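Local coordinates for metallophosphoesterase TT1561-like domain-containing protein (Aquifex aeolicus, PDB 2YVT) that probably acts as a metal-dependent phosphoesterase of the calcineurin superfamily, although its substrate is unknown, at residues E125-F139 / L165-I179. Numbering follows the deposited sequence.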
ATOM      1  N   GLU A 125      -5.800  -8.495   0.311  1.00  8.25           N
ATOM      2  CA  GLU A 125      -6.672  -9.551  -0.227  1.00  9.39           C
ATOM      3  C   GLU A 125      -8.055  -9.480   0.429  1.00 10.45           C
ATOM      4  O   GLU A 125      -8.689 -10.500   0.715  1.00 12.23           O
ATOM      5  CB  GLU A 125      -6.054 -10.936  -0.042  1.00 10.11           C
ATOM      6  CG  GLU A 125      -4.605 -11.021  -0.472  1.00 11.63           C
ATOM      7  CD  GLU A 125      -4.039 -12.390  -0.277  1.00 14.11           C
ATOM      8  OE1 GLU A 125      -4.597 -13.332  -0.860  1.00 17.71           O
ATOM      9  OE2 GLU A 125      -3.050 -12.529   0.468  1.00 17.02           O
ATOM     10  N   GLY A 126      -8.516  -8.256   0.660  1.00 10.42           N
ATOM     11  CA  GLY A 126      -9.747  -8.035   1.391  1.00 11.47           C
ATOM     12  C   GLY A 126     -10.288  -6.643   1.181  1.00 11.87           C
ATOM     13  O   GLY A 126      -9.749  -5.847   0.391  1.00 11.46           O
ATOM     14  N   PHE A 127     -11.356  -6.348   1.912  1.00 12.82           N
ATOM     15  CA  PHE A 127     -12.160  -5.184   1.614  1.00 13.89           C
ATOM     16  C   PHE A 127     -12.818  -4.670   2.871  1.00 14.49           C
ATOM     17  O   PHE A 127     -12.955  -5.397   3.856  1.00 15.88           O
ATOM     18  CB  PHE A 127     -13.239  -5.559   0.602  1.00 17.35           C
ATOM     19  CG  PHE A 127     -14.250  -6.530   1.143  1.00 18.92           C
ATOM     20  CD1 PHE A 127     -15.465  -6.076   1.651  1.00 20.97           C
ATOM     21  CD2 PHE A 127     -13.978  -7.896   1.166  1.00 20.64           C
ATOM     22  CE1 PHE A 127     -16.403  -6.976   2.161  1.00 21.78           C
ATOM     23  CE2 PHE A 127     -14.912  -8.807   1.684  1.00 20.91           C
ATOM     24  CZ  PHE A 127     -16.125  -8.339   2.181  1.00 20.69           C
ATOM     25  N   ALA A 128     -13.247  -3.415   2.812  1.00 13.41           N
ATOM     26  CA  ALA A 128     -14.029  -2.825   3.880  1.00 13.17           C
ATOM     27  C   ALA A 128     -14.970  -1.795   3.283  1.00 13.99           C
ATOM     28  O   ALA A 128     -14.612  -1.081   2.339  1.00 14.83           O
ATOM     29  CB  ALA A 128     -13.123  -2.180   4.888  1.00 15.02           C
ATOM     30  N   GLY A 129     -16.177  -1.722   3.830  1.00 15.08           N
ATOM     31  CA  GLY A 129     -17.096  -0.648   3.461  1.00 16.11           C
ATOM     32  C   GLY A 129     -16.698   0.630   4.175  1.00 17.97           C
ATOM     33  O   GLY A 129     -16.147   0.584   5.277  1.00 19.82           O
ATOM     34  N   TRP A 130     -16.960   1.775   3.548  1.00 19.31           N
ATOM     35  CA  TRP A 130     -16.676   3.068   4.175  1.00 21.45           C
ATOM     36  C   TRP A 130     -17.844   4.026   3.977  1.00 22.42           C
ATOM     37  O   TRP A 130     -18.281   4.253   2.846  1.00 20.39           O
ATOM     38  CB  TRP A 130     -15.360   3.656   3.638  1.00 25.33           C
ATOM     39  CG  TRP A 130     -15.044   5.060   4.100  1.00 25.78           C
ATOM     40  CD1 TRP A 130     -15.123   5.543   5.372  1.00 27.00           C
ATOM     41  CD2 TRP A 130     -14.574   6.147   3.287  1.00 26.78           C
ATOM     42  NE1 TRP A 130     -14.747   6.865   5.403  1.00 27.05           N
ATOM     43  CE2 TRP A 130     -14.403   7.261   4.139  1.00 27.38           C
ATOM     44  CE3 TRP A 130     -14.275   6.284   1.924  1.00 27.44           C
ATOM     45  CZ2 TRP A 130     -13.957   8.506   3.668  1.00 26.47           C
ATOM     46  CZ3 TRP A 130     -13.830   7.520   1.458  1.00 26.73           C
ATOM     47  CH2 TRP A 130     -13.674   8.613   2.331  1.00 26.46           C
ATOM     48  N   ARG A 131     -18.344   4.548   5.100  1.00 23.86           N
ATOM     49  CA  ARG A 131     -19.481   5.490   5.158  1.00 27.21           C
ATOM     50  C   ARG A 131     -20.715   5.046   4.357  1.00 27.84           C
ATOM     51  O   ARG A 131     -21.519   5.881   3.930  1.00 29.98           O
ATOM     52  CB  ARG A 131     -19.056   6.914   4.748  1.00 28.72           C
ATOM     53  CG  ARG A 131     -17.894   7.507   5.541  1.00 31.35           C
ATOM     54  CD  ARG A 131     -18.301   8.193   6.846  1.00 33.15           C
ATOM     55  NE  ARG A 131     -17.126   8.705   7.560  1.00 34.46           N
ATOM     56  CZ  ARG A 131     -16.611   9.925   7.408  1.00 35.24           C
ATOM     57  NH1 ARG A 131     -17.162  10.795   6.570  1.00 35.35           N
ATOM     58  NH2 ARG A 131     -15.535  10.280   8.101  1.00 35.56           N
ATOM     59  N   GLY A 132     -20.860   3.739   4.154  1.00 27.55           N
ATOM     60  CA  GLY A 132     -22.001   3.187   3.427  1.00 27.50           C
ATOM     61  C   GLY A 132     -22.056   3.499   1.941  1.00 27.52           C
ATOM     62  O   GLY A 132     -23.014   3.121   1.260  1.00 28.48           O
ATOM     63  N   GLU A 133     -21.030   4.180   1.431  1.00 26.34           N
ATOM     64  CA  GLU A 133     -21.010   4.622   0.031  1.00 26.85           C
ATOM     65  C   GLU A 133     -19.871   4.020  -0.794  1.00 22.38           C
ATOM     66  O   GLU A 133     -19.971   3.932  -2.021  1.00 21.38           O
ATOM     67  CB  GLU A 133     -20.965   6.153  -0.055  1.00 28.31           C
ATOM     68  CG  GLU A 133     -21.139   6.705  -1.483  1.00 31.05           C
ATOM     69  CD  GLU A 133     -21.581   8.161  -1.526  1.00 30.80           C
ATOM     70  OE1 GLU A 133     -21.988   8.698  -0.467  1.00 33.76           O
ATOM     71  OE2 GLU A 133     -21.529   8.766  -2.627  1.00 32.68           O
ATOM     72  N   PHE A 134     -18.795   3.611  -0.127  1.00 19.69           N
ATOM     73  CA  PHE A 134     -17.632   3.073  -0.830  1.00 17.18           C
ATOM     74  C   PHE A 134     -17.344   1.657  -0.385  1.00 15.60           C
ATOM     75  O   PHE A 134     -17.653   1.284   0.749  1.00 15.25           O
ATOM     76  CB  PHE A 134     -16.378   3.926  -0.569  1.00 16.66           C
ATOM     77  CG  PHE A 134     -16.499   5.360  -1.016  1.00 16.19           C
ATOM     78  CD1 PHE A 134     -16.078   5.744  -2.292  1.00 16.60           C
ATOM     79  CD2 PHE A 134     -17.018   6.327  -0.163  1.00 17.03           C
ATOM     80  CE1 PHE A 134     -16.182   7.068  -2.709  1.00 16.78           C
ATOM     81  CE2 PHE A 134     -17.129   7.658  -0.576  1.00 17.92           C
ATOM     82  CZ  PHE A 134     -16.714   8.024  -1.851  1.00 17.32           C
ATOM     83  N   GLU A 135     -16.759   0.876  -1.289  1.00 14.85           N
ATOM     84  CA  GLU A 135     -16.046  -0.338  -0.915  1.00 15.62           C
ATOM     85  C   GLU A 135     -14.570  -0.065  -1.159  1.00 13.66           C
ATOM     86  O   GLU A 135     -14.182   0.372  -2.247  1.00 14.40           O
ATOM     87  CB  GLU A 135     -16.495  -1.555  -1.738  1.00 18.97           C
ATOM     88  CG  GLU A 135     -17.924  -2.049  -1.441  1.00 23.20           C
ATOM     89  CD  GLU A 135     -18.068  -2.789  -0.111  1.00 26.03           C
ATOM     90  OE1 GLU A 135     -17.098  -2.864   0.673  1.00 27.02           O
ATOM     91  OE2 GLU A 135     -19.177  -3.306   0.158  1.00 28.63           O
ATOM     92  N   VAL A 136     -13.753  -0.313  -0.140  1.00 10.83           N
ATOM     93  CA  VAL A 136     -12.313  -0.116  -0.256  1.00 10.88           C
ATOM     94  C   VAL A 136     -11.651  -1.482  -0.314  1.00 11.07           C
ATOM     95  O   VAL A 136     -11.835  -2.297   0.586  1.00 12.02           O
ATOM     96  CB  VAL A 136     -11.757   0.727   0.917  1.00 11.04           C
ATOM     97  CG1 VAL A 136     -10.304   1.116   0.664  1.00 12.05           C
ATOM     98  CG2 VAL A 136     -12.603   1.993   1.086  1.00 13.48           C
ATOM     99  N   ILE A 137     -10.911  -1.727  -1.391  1.00 10.90           N
ATOM    100  CA  ILE A 137     -10.254  -3.017  -1.608  1.00 11.87           C
ATOM    101  C   ILE A 137      -8.753  -2.802  -1.532  1.00 10.10           C
ATOM    102  O   ILE A 137      -8.234  -1.847  -2.110  1.00 11.44           O
ATOM    103  CB  ILE A 137     -10.619  -3.590  -2.989  1.00 14.11           C
ATOM    104  CG1 ILE A 137     -12.130  -3.822  -3.077  1.00 16.65           C
ATOM    105  CG2 ILE A 137      -9.870  -4.895  -3.267  1.00 15.38           C
ATOM    106  CD1 ILE A 137     -12.586  -4.087  -4.474  1.00 20.93           C
ATOM    107  N   GLY A 138      -8.058  -3.683  -0.818  1.00  9.17           N
ATOM    108  CA  GLY A 138      -6.600  -3.618  -0.745  1.00  8.57           C
ATOM    109  C   GLY A 138      -5.946  -4.912  -1.179  1.00  8.67           C
ATOM    110  O   GLY A 138      -6.421  -5.998  -0.856  1.00  8.94           O
ATOM    111  N   PHE A 139      -4.850  -4.800  -1.921  1.00  7.86           N
ATOM    112  CA  PHE A 139      -4.060  -5.976  -2.273  1.00  8.14           C
ATOM    113  C   PHE A 139      -2.607  -5.520  -2.356  1.00  8.28           C
ATOM    114  O   PHE A 139      -2.202  -4.831  -3.302  1.00  8.58           O
ATOM    115  CB  PHE A 139      -4.549  -6.594  -3.597  1.00  8.95           C
ATOM    116  CG  PHE A 139      -4.188  -8.059  -3.766  1.00  7.71           C
ATOM    117  CD1 PHE A 139      -5.177  -8.989  -4.105  1.00  8.77           C
ATOM    118  CD2 PHE A 139      -2.883  -8.512  -3.583  1.00  8.63           C
ATOM    119  CE1 PHE A 139      -4.872 -10.346  -4.264  1.00  9.06           C
ATOM    120  CE2 PHE A 139      -2.558  -9.868  -3.737  1.00  9.01           C
ATOM    121  CZ  PHE A 139      -3.558 -10.788  -4.086  1.00  8.74           C
ATOM    122  N   LEU A 165      -9.326 -11.923  -6.423  1.00 13.37           N
ATOM    123  CA  LEU A 165     -10.157 -10.734  -6.621  1.00 15.55           C
ATOM    124  C   LEU A 165     -11.530 -11.018  -7.226  1.00 16.82           C
ATOM    125  O   LEU A 165     -12.335 -10.098  -7.415  1.00 18.12           O
ATOM    126  CB  LEU A 165      -9.398  -9.667  -7.416  1.00 15.79           C
ATOM    127  CG  LEU A 165      -8.321  -8.923  -6.624  1.00 16.48           C
ATOM    128  CD1 LEU A 165      -7.494  -8.024  -7.551  1.00 17.74           C
ATOM    129  CD2 LEU A 165      -8.941  -8.099  -5.492  1.00 17.02           C
ATOM    130  N   LYS A 166     -11.816 -12.292  -7.481  1.00 18.74           N
ATOM    131  CA  LYS A 166     -13.164 -12.698  -7.871  1.00 21.03           C
ATOM    132  C   LYS A 166     -14.209 -12.300  -6.823  1.00 20.85           C
ATOM    133  O   LYS A 166     -15.404 -12.232  -7.132  1.00 22.82           O
ATOM    134  CB  LYS A 166     -13.217 -14.201  -8.145  1.00 22.89           C
ATOM    135  CG  LYS A 166     -12.474 -14.621  -9.405  1.00 25.65           C
ATOM    136  CD  LYS A 166     -13.000 -15.936  -9.991  1.00 28.15           C
ATOM    137  CE  LYS A 166     -13.138 -17.030  -8.939  1.00 29.44           C
ATOM    138  NZ  LYS A 166     -11.855 -17.294  -8.236  1.00 30.10           N
ATOM    139  N   PHE A 167     -13.765 -12.017  -5.593  1.00 20.08           N
ATOM    140  CA  PHE A 167     -14.696 -11.635  -4.521  1.00 20.24           C
ATOM    141  C   PHE A 167     -15.382 -10.289  -4.760  1.00 21.12           C
ATOM    142  O   PHE A 167     -16.471 -10.040  -4.251  1.00 21.17           O
ATOM    143  CB  PHE A 167     -14.057 -11.707  -3.117  1.00 20.73           C
ATOM    144  CG  PHE A 167     -13.109 -10.575  -2.782  1.00 20.15           C
ATOM    145  CD1 PHE A 167     -13.587  -9.293  -2.521  1.00 20.37           C
ATOM    146  CD2 PHE A 167     -11.740 -10.811  -2.659  1.00 19.59           C
ATOM    147  CE1 PHE A 167     -12.712  -8.258  -2.192  1.00 20.83           C
ATOM    148  CE2 PHE A 167     -10.860  -9.784  -2.326  1.00 20.45           C
ATOM    149  CZ  PHE A 167     -11.345  -8.507  -2.098  1.00 20.59           C
ATOM    150  N   VAL A 168     -14.741  -9.428  -5.543  1.00 21.33           N
ATOM    151  CA  VAL A 168     -15.257  -8.074  -5.754  1.00 24.13           C
ATOM    152  C   VAL A 168     -16.682  -8.099  -6.326  1.00 26.08           C
ATOM    153  O   VAL A 168     -17.537  -7.316  -5.904  1.00 26.87           O
ATOM    154  CB  VAL A 168     -14.295  -7.235  -6.637  1.00 24.15           C
ATOM    155  CG1 VAL A 168     -14.842  -5.825  -6.856  1.00 24.35           C
ATOM    156  CG2 VAL A 168     -12.918  -7.171  -5.995  1.00 25.08           C
ATOM    157  N   ASN A 169     -16.934  -9.022  -7.256  1.00 28.39           N
ATOM    158  CA  ASN A 169     -18.260  -9.212  -7.865  1.00 31.25           C
ATOM    159  C   ASN A 169     -19.340  -9.756  -6.924  1.00 31.52           C
ATOM    160  O   ASN A 169     -20.513  -9.838  -7.301  1.00 32.51           O
ATOM    161  CB  ASN A 169     -18.153 -10.138  -9.080  1.00 33.21           C
ATOM    162  CG  ASN A 169     -17.578  -9.444 -10.304  1.00 34.81           C
ATOM    163  OD1 ASN A 169     -17.385  -8.224 -10.322  1.00 35.66           O
ATOM    164  ND2 ASN A 169     -17.309 -10.226 -11.343  1.00 35.49           N
ATOM    165  N   GLU A 170     -18.941 -10.141  -5.716  1.00 31.08           N
ATOM    166  CA  GLU A 170     -19.869 -10.676  -4.723  1.00 31.70           C
ATOM    167  C   GLU A 170     -20.260  -9.599  -3.711  1.00 31.46           C
ATOM    168  O   GLU A 170     -21.132  -9.819  -2.867  1.00 32.17           O
ATOM    169  CB  GLU A 170     -19.247 -11.868  -3.984  1.00 32.13           C
ATOM    170  CG  GLU A 170     -18.537 -12.894  -4.864  1.00 32.72           C
ATOM    171  CD  GLU A 170     -19.402 -14.087  -5.241  1.00 32.70           C
ATOM    172  OE1 GLU A 170     -20.556 -14.188  -4.764  1.00 31.39           O
ATOM    173  OE2 GLU A 170     -18.910 -14.931  -6.018  1.00 32.96           O
ATOM    174  N   LEU A 171     -19.610  -8.440  -3.801  1.00 31.05           N
ATOM    175  CA  LEU A 171     -19.785  -7.364  -2.825  1.00 31.13           C
ATOM    176  C   LEU A 171     -20.997  -6.479  -3.101  1.00 32.00           C
ATOM    177  O   LEU A 171     -21.516  -6.442  -4.221  1.00 31.34           O
ATOM    178  CB  LEU A 171     -18.532  -6.483  -2.760  1.00 30.21           C
ATOM    179  CG  LEU A 171     -17.159  -7.095  -2.461  1.00 29.54           C
ATOM    180  CD1 LEU A 171     -16.093  -6.005  -2.471  1.00 29.27           C
ATOM    181  CD2 LEU A 171     -17.149  -7.844  -1.143  1.00 29.47           C
ATOM    182  N   LYS A 172     -21.430  -5.767  -2.060  1.00 33.31           N
ATOM    183  CA  LYS A 172     -22.440  -4.718  -2.180  1.00 34.80           C
ATOM    184  C   LYS A 172     -22.017  -3.719  -3.262  1.00 34.32           C
ATOM    185  O   LYS A 172     -20.876  -3.251  -3.257  1.00 34.90           O
ATOM    186  CB  LYS A 172     -22.622  -3.987  -0.845  1.00 34.68           C
ATOM    187  CG  LYS A 172     -23.088  -4.858   0.314  1.00 35.88           C
ATOM    188  CD  LYS A 172     -23.071  -4.075   1.619  1.00 35.22           C
ATOM    189  CE  LYS A 172     -23.473  -4.947   2.800  1.00 36.38           C
ATOM    190  NZ  LYS A 172     -23.539  -4.164   4.065  1.00 36.38           N
ATOM    191  N   PRO A 173     -22.930  -3.405  -4.202  1.00 34.05           N
ATOM    192  CA  PRO A 173     -22.625  -2.449  -5.272  1.00 33.25           C
ATOM    193  C   PRO A 173     -22.419  -1.026  -4.741  1.00 31.48           C
ATOM    194  O   PRO A 173     -23.366  -0.377  -4.294  1.00 32.36           O
ATOM    195  CB  PRO A 173     -23.855  -2.533  -6.187  1.00 33.92           C
ATOM    196  CG  PRO A 173     -24.951  -3.043  -5.315  1.00 34.25           C
ATOM    197  CD  PRO A 173     -24.296  -3.951  -4.317  1.00 34.49           C
ATOM    198  N   ARG A 174     -21.173  -0.563  -4.776  1.00 29.30           N
ATOM    199  CA  ARG A 174     -20.804   0.750  -4.253  1.00 26.25           C
ATOM    200  C   ARG A 174     -19.678   1.344  -5.091  1.00 22.81           C
ATOM    201  O   ARG A 174     -19.163   0.691  -5.998  1.00 22.21           O
ATOM    202  CB  ARG A 174     -20.370   0.626  -2.789  1.00 28.32           C
ATOM    203  CG  ARG A 174     -21.525   0.523  -1.811  1.00 30.81           C
ATOM    204  CD  ARG A 174     -21.251  -0.499  -0.736  1.00 33.05           C
ATOM    205  NE  ARG A 174     -20.413   0.027   0.333  1.00 34.58           N
ATOM    206  CZ  ARG A 174     -20.824   0.235   1.581  1.00 34.51           C
ATOM    207  NH1 ARG A 174     -19.977   0.712   2.476  1.00 33.99           N
ATOM    208  NH2 ARG A 174     -22.072  -0.038   1.942  1.00 35.71           N
ATOM    209  N   ARG A 175     -19.303   2.584  -4.791  1.00 19.44           N
ATOM    210  CA  ARG A 175     -18.170   3.218  -5.448  1.00 17.64           C
ATOM    211  C   ARG A 175     -16.894   2.523  -4.968  1.00 17.13           C
ATOM    212  O   ARG A 175     -16.680   2.361  -3.769  1.00 17.49           O
ATOM    213  CB  ARG A 175     -18.133   4.715  -5.142  1.00 16.43           C
ATOM    214  CG  ARG A 175     -19.368   5.458  -5.635  1.00 15.25           C
ATOM    215  CD  ARG A 175     -19.458   6.838  -5.041  1.00 16.51           C
ATOM    216  NE  ARG A 175     -18.346   7.678  -5.477  1.00 16.97           N
ATOM    217  CZ  ARG A 175     -18.125   8.917  -5.053  1.00 17.55           C
ATOM    218  NH1 ARG A 175     -18.948   9.479  -4.175  1.00 19.55           N
ATOM    219  NH2 ARG A 175     -17.077   9.591  -5.507  1.00 16.85           N
ATOM    220  N   LEU A 176     -16.063   2.104  -5.912  1.00 16.22           N
ATOM    221  CA  LEU A 176     -14.935   1.246  -5.598  1.00 16.13           C
ATOM    222  C   LEU A 176     -13.632   2.032  -5.537  1.00 15.39           C
ATOM    223  O   LEU A 176     -13.281   2.740  -6.486  1.00 15.06           O
ATOM    224  CB  LEU A 176     -14.836   0.131  -6.642  1.00 18.12           C
ATOM    225  CG  LEU A 176     -13.818  -0.980  -6.441  1.00 19.92           C
ATOM    226  CD1 LEU A 176     -14.099  -1.659  -5.118  1.00 20.79           C
ATOM    227  CD2 LEU A 176     -13.896  -1.969  -7.598  1.00 18.74           C
ATOM    228  N   VAL A 177     -12.924   1.893  -4.418  1.00 13.91           N
ATOM    229  CA  VAL A 177     -11.579   2.445  -4.267  1.00 13.90           C
ATOM    230  C   VAL A 177     -10.636   1.271  -4.051  1.00 13.29           C
ATOM    231  O   VAL A 177     -10.835   0.477  -3.129  1.00 13.96           O
ATOM    232  CB  VAL A 177     -11.479   3.427  -3.080  1.00 13.29           C
ATOM    233  CG1 VAL A 177     -10.030   3.896  -2.866  1.00 14.67           C
ATOM    234  CG2 VAL A 177     -12.409   4.632  -3.292  1.00 15.36           C
ATOM    235  N   THR A 178      -9.629   1.147  -4.914  1.00 11.64           N
ATOM    236  CA  THR A 178      -8.651   0.056  -4.788  1.00 11.19           C
ATOM    237  C   THR A 178      -7.310   0.631  -4.364  1.00 11.11           C
ATOM    238  O   THR A 178      -6.930   1.723  -4.789  1.00 13.95           O
ATOM    239  CB  THR A 178      -8.483  -0.744  -6.097  1.00 11.72           C
ATOM    240  OG1 THR A 178      -8.107   0.145  -7.152  1.00 11.82           O
ATOM    241  CG2 THR A 178      -9.795  -1.455  -6.479  1.00 13.01           C
ATOM    242  N   ILE A 179      -6.618  -0.091  -3.495  1.00  9.32           N
ATOM    243  CA  ILE A 179      -5.322   0.337  -2.993  1.00  8.29           C
ATOM    244  C   ILE A 179      -4.346  -0.801  -3.209  1.00  8.32           C
ATOM    245  O   ILE A 179      -4.562  -1.903  -2.701  1.00  9.46           O
ATOM    246  CB  ILE A 179      -5.372   0.702  -1.489  1.00  7.99           C
ATOM    247  CG1 ILE A 179      -6.514   1.690  -1.205  1.00  8.63           C
ATOM    248  CG2 ILE A 179      -4.025   1.285  -1.032  1.00  9.55           C
ATOM    249  CD1 ILE A 179      -6.783   1.929   0.265  1.00  9.66           C
TER
HETATM  250  O   HOH W   1     -19.644   1.348   5.091  1.00 36.81           O
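Ile-137, Arg-174 and Glu-135 bury the most surface where the hairpin 125-139 meets 165-179. The Ile-137 side chain is spread over the 3-10 segment 166-170 and its flanks: CG2, set beside the carbonyl carbon and anti to the backbone N, lies 4.0 Å from Leu-165 CD2 and also touches Phe-167 CZ, whereas CD1 presses on Val-168 CG2 at 3.5 Å, a tight fit. Further along this layer Leu-171 CD2 sits over the centre of the Phe-127 ring, a CH-pi contact.

Beneath these side chains, strands 134-139 and 175-179 run parallel, their axes 4.6 Å apart and inclined by 20°. Their backbone bonds, for example Ile-137 N to Val-177 O at 2.8 Å, make them parallel neighbours in one sheet of the two-sheet sandwich common to calcineurin-like metallophosphoesterases. The face bearing Val-136 and Ile-179 turns to strand 91-95 of the other sheet, through Phe-93 and Val-95.

Near the hairpin turn, where Glu-133 and Phe-134 both face Trp-130 in a classic beta bulge, Arg-174 is bent at chi2 and chi3. Its NH1 donates a 3.0 Å hydrogen bond to Phe-134 O, which lies in the guanidinium plane, though the donor is tilted 34° from the carbonyl plane; NE adds a weak bond. Trp-130 N donates to the same oxygen from the opposite face. NH1 and Gly-132 N both donate to one water, linking Arg-174 to the turn. Glu-135 OE2, 3.6 Å from Arg-174 NE, lies well out of the guanidinium plane, a pairing of charges alone. A leucine here would probably leave Phe-134 O with the Trp-130 N-H but no guanidinium donor, and the Glu-135 carboxylate without this positive charge.

On the Phe-134 side of the sheet, Phe-134 CE1 sits over the centre of the Arg-175 guanidinium, the two planes 45° apart. Arg-175 NH1 makes a hydrogen-bonded salt bridge to Glu-133 OE2 at 3.1 Å, meeting it from above the carboxylate plane, while NH2 forms another with Glu-214.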